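Local structure of Myo-inositol 2-dehydrogenase (Thermotoga maritima, 3EZY) at residues A[149-154]-A[236-241]; A[169-174]-A[315-320]. The protein catalyses the NAD(+)-dependent oxidation of myo-inositol to scyllo-inosose and probably serves a myo-inositol degradation pathway. All blocks are in the same frame, centred on the assembly; numbering follows the deposited sequence.

In the fold
Both contacts show how a Gfo/Idh/MocA dehydrogenase folds chain parts distant in sequence against its C-terminal sheet. Contact 1 pairs two neighbouring strands within that sheet; contact 2 packs the short helix 169-172 against the long helix 306-325. Their centres lie about 16 Å apart and their segments alternate along the chain. Met173 joins them directly, its CE packing 3.5 Å from Ser152 O, with Asp154 OD2 close by. Segment 169-174 also reaches the nucleotide-binding domain through Asp172, which forms a salt bridge with Lys95, in a Glu-Lys-Pro sequence like that at the active site of relatives, consistent with a position near the catalytic cleft. Contact 1 instead faces a second subunit with its arginine-rich side.

Contact 1 of 2, residues A[149-154]-A[236-241]; sequences RITSRD and GYDQRI
Thr151 with Arg240, and Arg153 with Asp238, are the hydrogen-bonded pairs of an antiparallel strand contact, made where strands 145-153 and 238-245 run next to each other in the mixed sheet of the C-terminal domain. The two segment axes come within 4.5 Å at an angle of 169°. In each pair the backbone bonds are reciprocal: Thr151 N gives to Arg240 O at 3.1 Å, and Arg240 N returns a bond to Thr151 O at 2.9 Å.

The face bearing these four side chains is strongly polar. With CG of Asp238 anti to its own backbone nitrogen (chi1 -166°), the carboxylate turns to Arg240, whose chain bends at chi3 to offer its guanidinium side-on. NE meets the syn lone pair of Asp238 OD1 at 2.8 Å, almost straight at 174°, while NH2 bonds OD2. Arg153 lies alongside Asp238 with its guanidinium nearly perpendicular to the carboxylate, and the salt bridge from Arg153 NH1 to Asp238 OD2 is long, 3.4 Å. Tyr235 OH hydrogen-bonds both these atoms, and Arg153 NH2 forms a salt bridge with Asp228. Thr151 fills the middle: its CG2 sits over the centre of the Arg153 guanidinium, and its OG1 lies in the guanidinium plane of Arg149, whose NE and NH2 both bond it.

On the other face Ile150 and Ile241 touch through their CG1 atoms at 4.3 Å. There a water donates to Ser152 OG, which also bonds Asp177, and Gln239 NE2 bonds Tyr281.

Arg149 NH2 and Arg240 NH1 lie 3.3 Å apart, a closeness that Glu242 of the second subunit, salt-bridged to both, probably makes tolerable. Asp238, which also meets Arg249 of that subunit, is thus set among several arginines, an environment that would favour its ionised form and ties the buried charges to the subunit interface.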
loop_
_atom_site.group_PDB
_atom_site.type_symbol
_atom_site.label_atom_id
_atom_site.label_comp_id
_atom_site.label_asym_id
_atom_site.label_seq_id
_atom_site.Cartn_x
_atom_site.Cartn_y
_atom_site.Cartn_z
ATOM N N ARG A 149 8.919 -17.097 7.035
ATOM C CA ARG A 149 9.962 -16.092 6.899
ATOM C C ARG A 149 9.887 -15.056 8.016
ATOM O O ARG A 149 8.821 -14.472 8.249
ATOM C CB ARG A 149 9.790 -15.370 5.590
ATOM C CG ARG A 149 10.780 -14.260 5.393
ATOM C CD ARG A 149 10.203 -12.857 5.557
ATOM N NE ARG A 149 11.236 -11.842 5.278
ATOM C CZ ARG A 149 11.384 -11.208 4.101
ATOM N NH1 ARG A 149 10.566 -11.496 3.066
ATOM N NH2 ARG A 149 12.378 -10.306 3.945
ATOM N N ILE A 150 11.020 -14.807 8.671
ATOM C CA ILE A 150 11.112 -13.762 9.672
ATOM C C ILE A 150 12.314 -12.889 9.388
ATOM O O ILE A 150 13.433 -13.368 9.175
ATOM C CB ILE A 150 11.238 -14.348 11.106
ATOM C CG1 ILE A 150 10.013 -15.214 11.449
ATOM C CG2 ILE A 150 11.537 -13.225 12.157
ATOM C CD1 ILE A 150 10.125 -15.942 12.798
ATOM N N THR A 151 12.086 -11.589 9.380
ATOM C CA THR A 151 13.193 -10.641 9.285
ATOM C C THR A 151 13.129 -9.858 10.558
ATOM O O THR A 151 12.057 -9.369 10.905
ATOM C CB THR A 151 12.968 -9.697 8.102
ATOM O OG1 THR A 151 13.044 -10.464 6.897
ATOM C CG2 THR A 151 13.985 -8.534 8.087
ATOM N N SER A 152 14.241 -9.762 11.276
ATOM C CA SER A 152 14.302 -8.935 12.486
ATOM C C SER A 152 15.603 -8.202 12.536
ATOM O O SER A 152 16.666 -8.815 12.750
ATOM C CB SER A 152 14.154 -9.761 13.760
ATOM O OG SER A 152 12.858 -10.350 13.794
ATOM N N ARG A 153 15.505 -6.889 12.344
ATOM C CA ARG A 153 16.649 -5.980 12.319
ATOM C C ARG A 153 16.389 -4.833 13.315
ATOM O O ARG A 153 15.250 -4.314 13.407
ATOM C CB ARG A 153 16.872 -5.421 10.895
ATOM C CG ARG A 153 16.733 -6.441 9.783
ATOM C CD ARG A 153 16.977 -5.850 8.374
ATOM N NE ARG A 153 17.054 -6.935 7.393
ATOM C CZ ARG A 153 16.468 -6.944 6.208
ATOM N NH1 ARG A 153 15.759 -5.881 5.763
ATOM N NH2 ARG A 153 16.602 -8.034 5.455
ATOM N N ASP A 154 17.439 -4.450 14.045
ATOM C CA ASP A 154 17.421 -3.337 15.024
ATOM C C ASP A 154 18.020 -2.091 14.375
ATOM O O ASP A 154 18.804 -2.214 13.436
ATOM C CB ASP A 154 18.263 -3.665 16.271
ATOM C CG ASP A 154 17.618 -4.696 17.189
ATOM O OD1 ASP A 154 16.377 -4.904 17.152
ATOM O OD2 ASP A 154 18.370 -5.337 17.957
ATOM N N GLY A 236 15.193 2.101 10.889
ATOM C CA GLY A 236 14.507 1.799 12.140
ATOM C C GLY A 236 14.232 0.310 12.282
ATOM O O GLY A 236 14.802 -0.516 11.535
ATOM N N TYR A 237 13.400 -0.076 13.242
ATOM C CA TYR A 237 13.089 -1.503 13.376
ATOM C C TYR A 237 12.525 -2.067 12.091
ATOM O O TYR A 237 11.735 -1.410 11.409
ATOM C CB TYR A 237 12.084 -1.727 14.472
ATOM C CG TYR A 237 12.658 -1.448 15.833
ATOM C CD1 TYR A 237 13.387 -2.433 16.511
ATOM C CD2 TYR A 237 12.501 -0.213 16.430
ATOM C CE1 TYR A 237 13.949 -2.159 17.798
ATOM C CE2 TYR A 237 13.029 0.045 17.741
ATOM C CZ TYR A 237 13.766 -0.932 18.383
ATOM O OH TYR A 237 14.308 -0.696 19.643
ATOM N N ASP A 238 12.925 -3.291 11.763
ATOM C CA ASP A 238 12.311 -4.036 10.689
ATOM C C ASP A 238 12.065 -5.409 11.236
ATOM O O ASP A 238 12.999 -6.216 11.310
ATOM C CB ASP A 238 13.249 -4.151 9.487
ATOM C CG ASP A 238 12.525 -4.612 8.233
ATOM O OD1 ASP A 238 11.438 -5.219 8.344
ATOM O OD2 ASP A 238 13.050 -4.383 7.127
ATOM N N GLN A 239 10.816 -5.689 11.593
ATOM C CA GLN A 239 10.467 -6.961 12.122
ATOM C C GLN A 239 9.217 -7.477 11.402
ATOM O O GLN A 239 8.093 -7.064 11.712
ATOM C CB GLN A 239 10.204 -6.820 13.617
ATOM C CG GLN A 239 11.476 -6.442 14.364
ATOM C CD GLN A 239 11.240 -6.116 15.810
ATOM O OE1 GLN A 239 10.123 -5.868 16.223
ATOM N NE2 GLN A 239 12.286 -6.158 16.592
ATOM N N ARG A 240 9.424 -8.305 10.380
ATOM C CA ARG A 240 8.309 -8.796 9.609
ATOM C C ARG A 240 8.168 -10.269 9.787
ATOM O O ARG A 240 9.139 -10.959 10.007
ATOM C CB ARG A 240 8.492 -8.482 8.117
ATOM C CG ARG A 240 8.238 -6.995 7.779
ATOM C CD ARG A 240 8.637 -6.717 6.363
ATOM N NE ARG A 240 10.078 -6.522 6.287
ATOM C CZ ARG A 240 10.863 -6.958 5.304
ATOM N NH1 ARG A 240 10.363 -7.687 4.339
ATOM N NH2 ARG A 240 12.174 -6.699 5.302
ATOM N N ILE A 241 6.943 -10.770 9.658
ATOM C CA ILE A 241 6.741 -12.220 9.664
ATOM C C ILE A 241 5.853 -12.587 8.483
ATOM O O ILE A 241 4.853 -11.917 8.221
ATOM C CB ILE A 241 6.032 -12.699 10.965
ATOM C CG1 ILE A 241 6.919 -12.388 12.182
ATOM C CG2 ILE A 241 5.696 -14.212 10.819
ATOM C CD1 ILE A 241 6.232 -12.599 13.618
HETATM O O HOH W 1 10.316 -10.205 13.119
HETATM O O HOH W 2 14.607 -6.543 15.686
#

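Contact 2 of 2, residues A[169-174]-A[315-320]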
loop_
_atom_site.group_PDB
_atom_site.type_symbol
_atom_site.label_atom_id
_atom_site.label_comp_id
_atom_site.label_asym_id
_atom_site.label_seq_id
_atom_site.Cartn_x
_atom_site.Cartn_y
_atom_site.Cartn_z
ATOM N N ILE A 169 25.082 -13.329 18.537
ATOM C CA ILE A 169 23.851 -12.882 17.909
ATOM C C ILE A 169 22.743 -13.925 18.054
ATOM O O ILE A 169 21.572 -13.570 18.222
ATOM C CB ILE A 169 24.060 -12.488 16.422
ATOM C CG1 ILE A 169 22.944 -11.522 15.952
ATOM C CG2 ILE A 169 24.085 -13.743 15.544
ATOM C CD1 ILE A 169 23.188 -10.991 14.554
ATOM N N PHE A 170 23.096 -15.205 18.093
ATOM C CA PHE A 170 22.050 -16.241 18.136
ATOM C C PHE A 170 21.397 -16.403 19.498
ATOM O O PHE A 170 20.259 -16.904 19.593
ATOM C CB PHE A 170 22.590 -17.587 17.637
ATOM C CG PHE A 170 23.167 -17.517 16.249
ATOM C CD1 PHE A 170 22.349 -17.190 15.159
ATOM C CD2 PHE A 170 24.523 -17.725 16.021
ATOM C CE1 PHE A 170 22.874 -17.094 13.865
ATOM C CE2 PHE A 170 25.049 -17.630 14.728
ATOM C CZ PHE A 170 24.215 -17.289 13.647
ATOM N N LEU A 171 22.099 -15.993 20.562
ATOM C CA LEU A 171 21.587 -16.155 21.924
ATOM C C LEU A 171 20.959 -14.867 22.432
ATOM O O LEU A 171 20.070 -14.893 23.284
ATOM C CB LEU A 171 22.691 -16.631 22.892
ATOM C CG LEU A 171 23.014 -18.145 22.972
ATOM C CD1 LEU A 171 23.203 -18.735 21.648
ATOM C CD2 LEU A 171 24.238 -18.446 23.821
ATOM N N ASP A 172 21.379 -13.756 21.854
ATOM C CA ASP A 172 20.928 -12.437 22.292
ATOM C C ASP A 172 19.841 -11.789 21.401
ATOM O O ASP A 172 19.016 -11.011 21.893
ATOM C CB ASP A 172 22.145 -11.476 22.400
ATOM C CG ASP A 172 21.757 -10.120 22.957
ATOM O OD1 ASP A 172 21.299 -10.079 24.122
ATOM O OD2 ASP A 172 21.934 -9.096 22.241
ATOM N N MET A 173 19.842 -12.108 20.106
ATOM C CA MET A 173 18.941 -11.455 19.162
ATOM C C MET A 173 17.984 -12.495 18.555
ATOM O O MET A 173 16.742 -12.389 18.675
ATOM C CB MET A 173 19.790 -10.702 18.101
ATOM C CG MET A 173 19.025 -9.886 17.032
ATOM S SD MET A 173 19.998 -8.896 15.863
ATOM C CE MET A 173 18.648 -7.798 15.399
ATOM N N THR A 174 18.555 -13.533 17.959
ATOM C CA THR A 174 17.764 -14.544 17.275
ATOM C C THR A 174 16.887 -15.273 18.241
ATOM O O THR A 174 15.848 -15.801 17.878
ATOM C CB THR A 174 18.633 -15.561 16.543
ATOM O OG1 THR A 174 19.734 -14.883 15.945
ATOM C CG2 THR A 174 17.811 -16.278 15.464
ATOM N N LEU A 315 17.915 -23.829 20.543
ATOM C CA LEU A 315 18.001 -23.495 19.117
ATOM C C LEU A 315 19.186 -22.550 18.897
ATOM O O LEU A 315 19.878 -22.626 17.880
ATOM C CB LEU A 315 16.678 -22.892 18.648
ATOM C CG LEU A 315 15.589 -23.964 18.501
ATOM C CD1 LEU A 315 14.172 -23.345 18.466
ATOM C CD2 LEU A 315 15.875 -24.750 17.219
ATOM N N GLY A 316 19.404 -21.645 19.849
ATOM C CA GLY A 316 20.562 -20.758 19.777
ATOM C C GLY A 316 21.894 -21.533 19.793
ATOM O O GLY A 316 22.798 -21.235 19.028
ATOM N N TYR A 317 22.025 -22.499 20.698
ATOM C CA TYR A 317 23.225 -23.305 20.746
ATOM C C TYR A 317 23.427 -24.125 19.472
ATOM O O TYR A 317 24.574 -24.254 18.988
ATOM C CB TYR A 317 23.234 -24.163 22.019
ATOM C CG TYR A 317 23.803 -23.357 23.175
ATOM C CD1 TYR A 317 25.064 -22.783 23.074
ATOM C CD2 TYR A 317 23.081 -23.121 24.315
ATOM C CE1 TYR A 317 25.593 -22.001 24.109
ATOM C CE2 TYR A 317 23.600 -22.373 25.363
ATOM C CZ TYR A 317 24.846 -21.809 25.256
ATOM O OH TYR A 317 25.392 -21.039 26.290
ATOM N N ALA A 318 22.343 -24.686 18.933
ATOM C CA ALA A 318 22.425 -25.399 17.633
ATOM C C ALA A 318 22.911 -24.492 16.506
ATOM O O ALA A 318 23.737 -24.898 15.685
ATOM C CB ALA A 318 21.047 -26.040 17.258
ATOM N N ALA A 319 22.373 -23.273 16.430
ATOM C CA ALA A 319 22.842 -22.289 15.447
ATOM C C ALA A 319 24.302 -21.886 15.635
ATOM O O ALA A 319 25.036 -21.715 14.642
ATOM C CB ALA A 319 21.935 -21.003 15.439
ATOM N N LYS A 320 24.735 -21.718 16.887
ATOM C CA LYS A 320 26.133 -21.354 17.125
ATOM C C LYS A 320 27.033 -22.476 16.635
ATOM O O LYS A 320 28.040 -22.225 15.964
ATOM C CB LYS A 320 26.434 -21.105 18.612
ATOM C CG LYS A 320 25.978 -19.780 19.153
ATOM C CD LYS A 320 26.200 -19.709 20.706
ATOM C CE LYS A 320 27.672 -19.403 20.996
ATOM N NZ LYS A 320 27.841 -18.505 22.196
#
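Phe170 and Leu171 of the short helix 169-172 meet one side of helix 306-325 in a mainly apolar contact, closest in backbone terms where the CA atoms of Phe170 and Gly316 stand 5.0 Å apart. Gly316 has no side chain there, and Leu171 CD1 comes to 3.6 Å from its carbonyl carbon, a worked example of glycine permitting close helix approach.

Aromatic contacts form the first group. Ala319 CB makes a CH-pi contact over one face of the Phe170 ring, 4.0 Å from the centroid and displaced toward the rim. Ile169 CG2 covers the opposite face over the ring centre, so the ring is held between two aliphatic groups. At its edge, Phe170 CD2 meets Lys320 CG at 4.0 Å.

The second group belongs to the branches of Leu171, which divide the work. CD2 touches the Tyr317 ring obliquely, 3.7 Å from CZ, the two side chains crossing at about a right angle. CD1 presses on the aliphatic part of Lys320, and its 3.3 Å separation from CD is tighter than usual van der Waals contact. Lys320 bends at chi3 (79°) and again at chi4, taking the chain past Leu171 to its polar end.

Polar ends find partners outside the two segments: Lys320 NZ bonds Gly167 O, just before the short helix, and Tyr317 OH bonds Leu99 O. Behind the contact, Phe170 and Ala319 both rest on Ala194 of strand 189-197, and Ala319 also touches Phe178 of helix 174-185, which places the two packed helices against the sheet and the helix that follows 169-172.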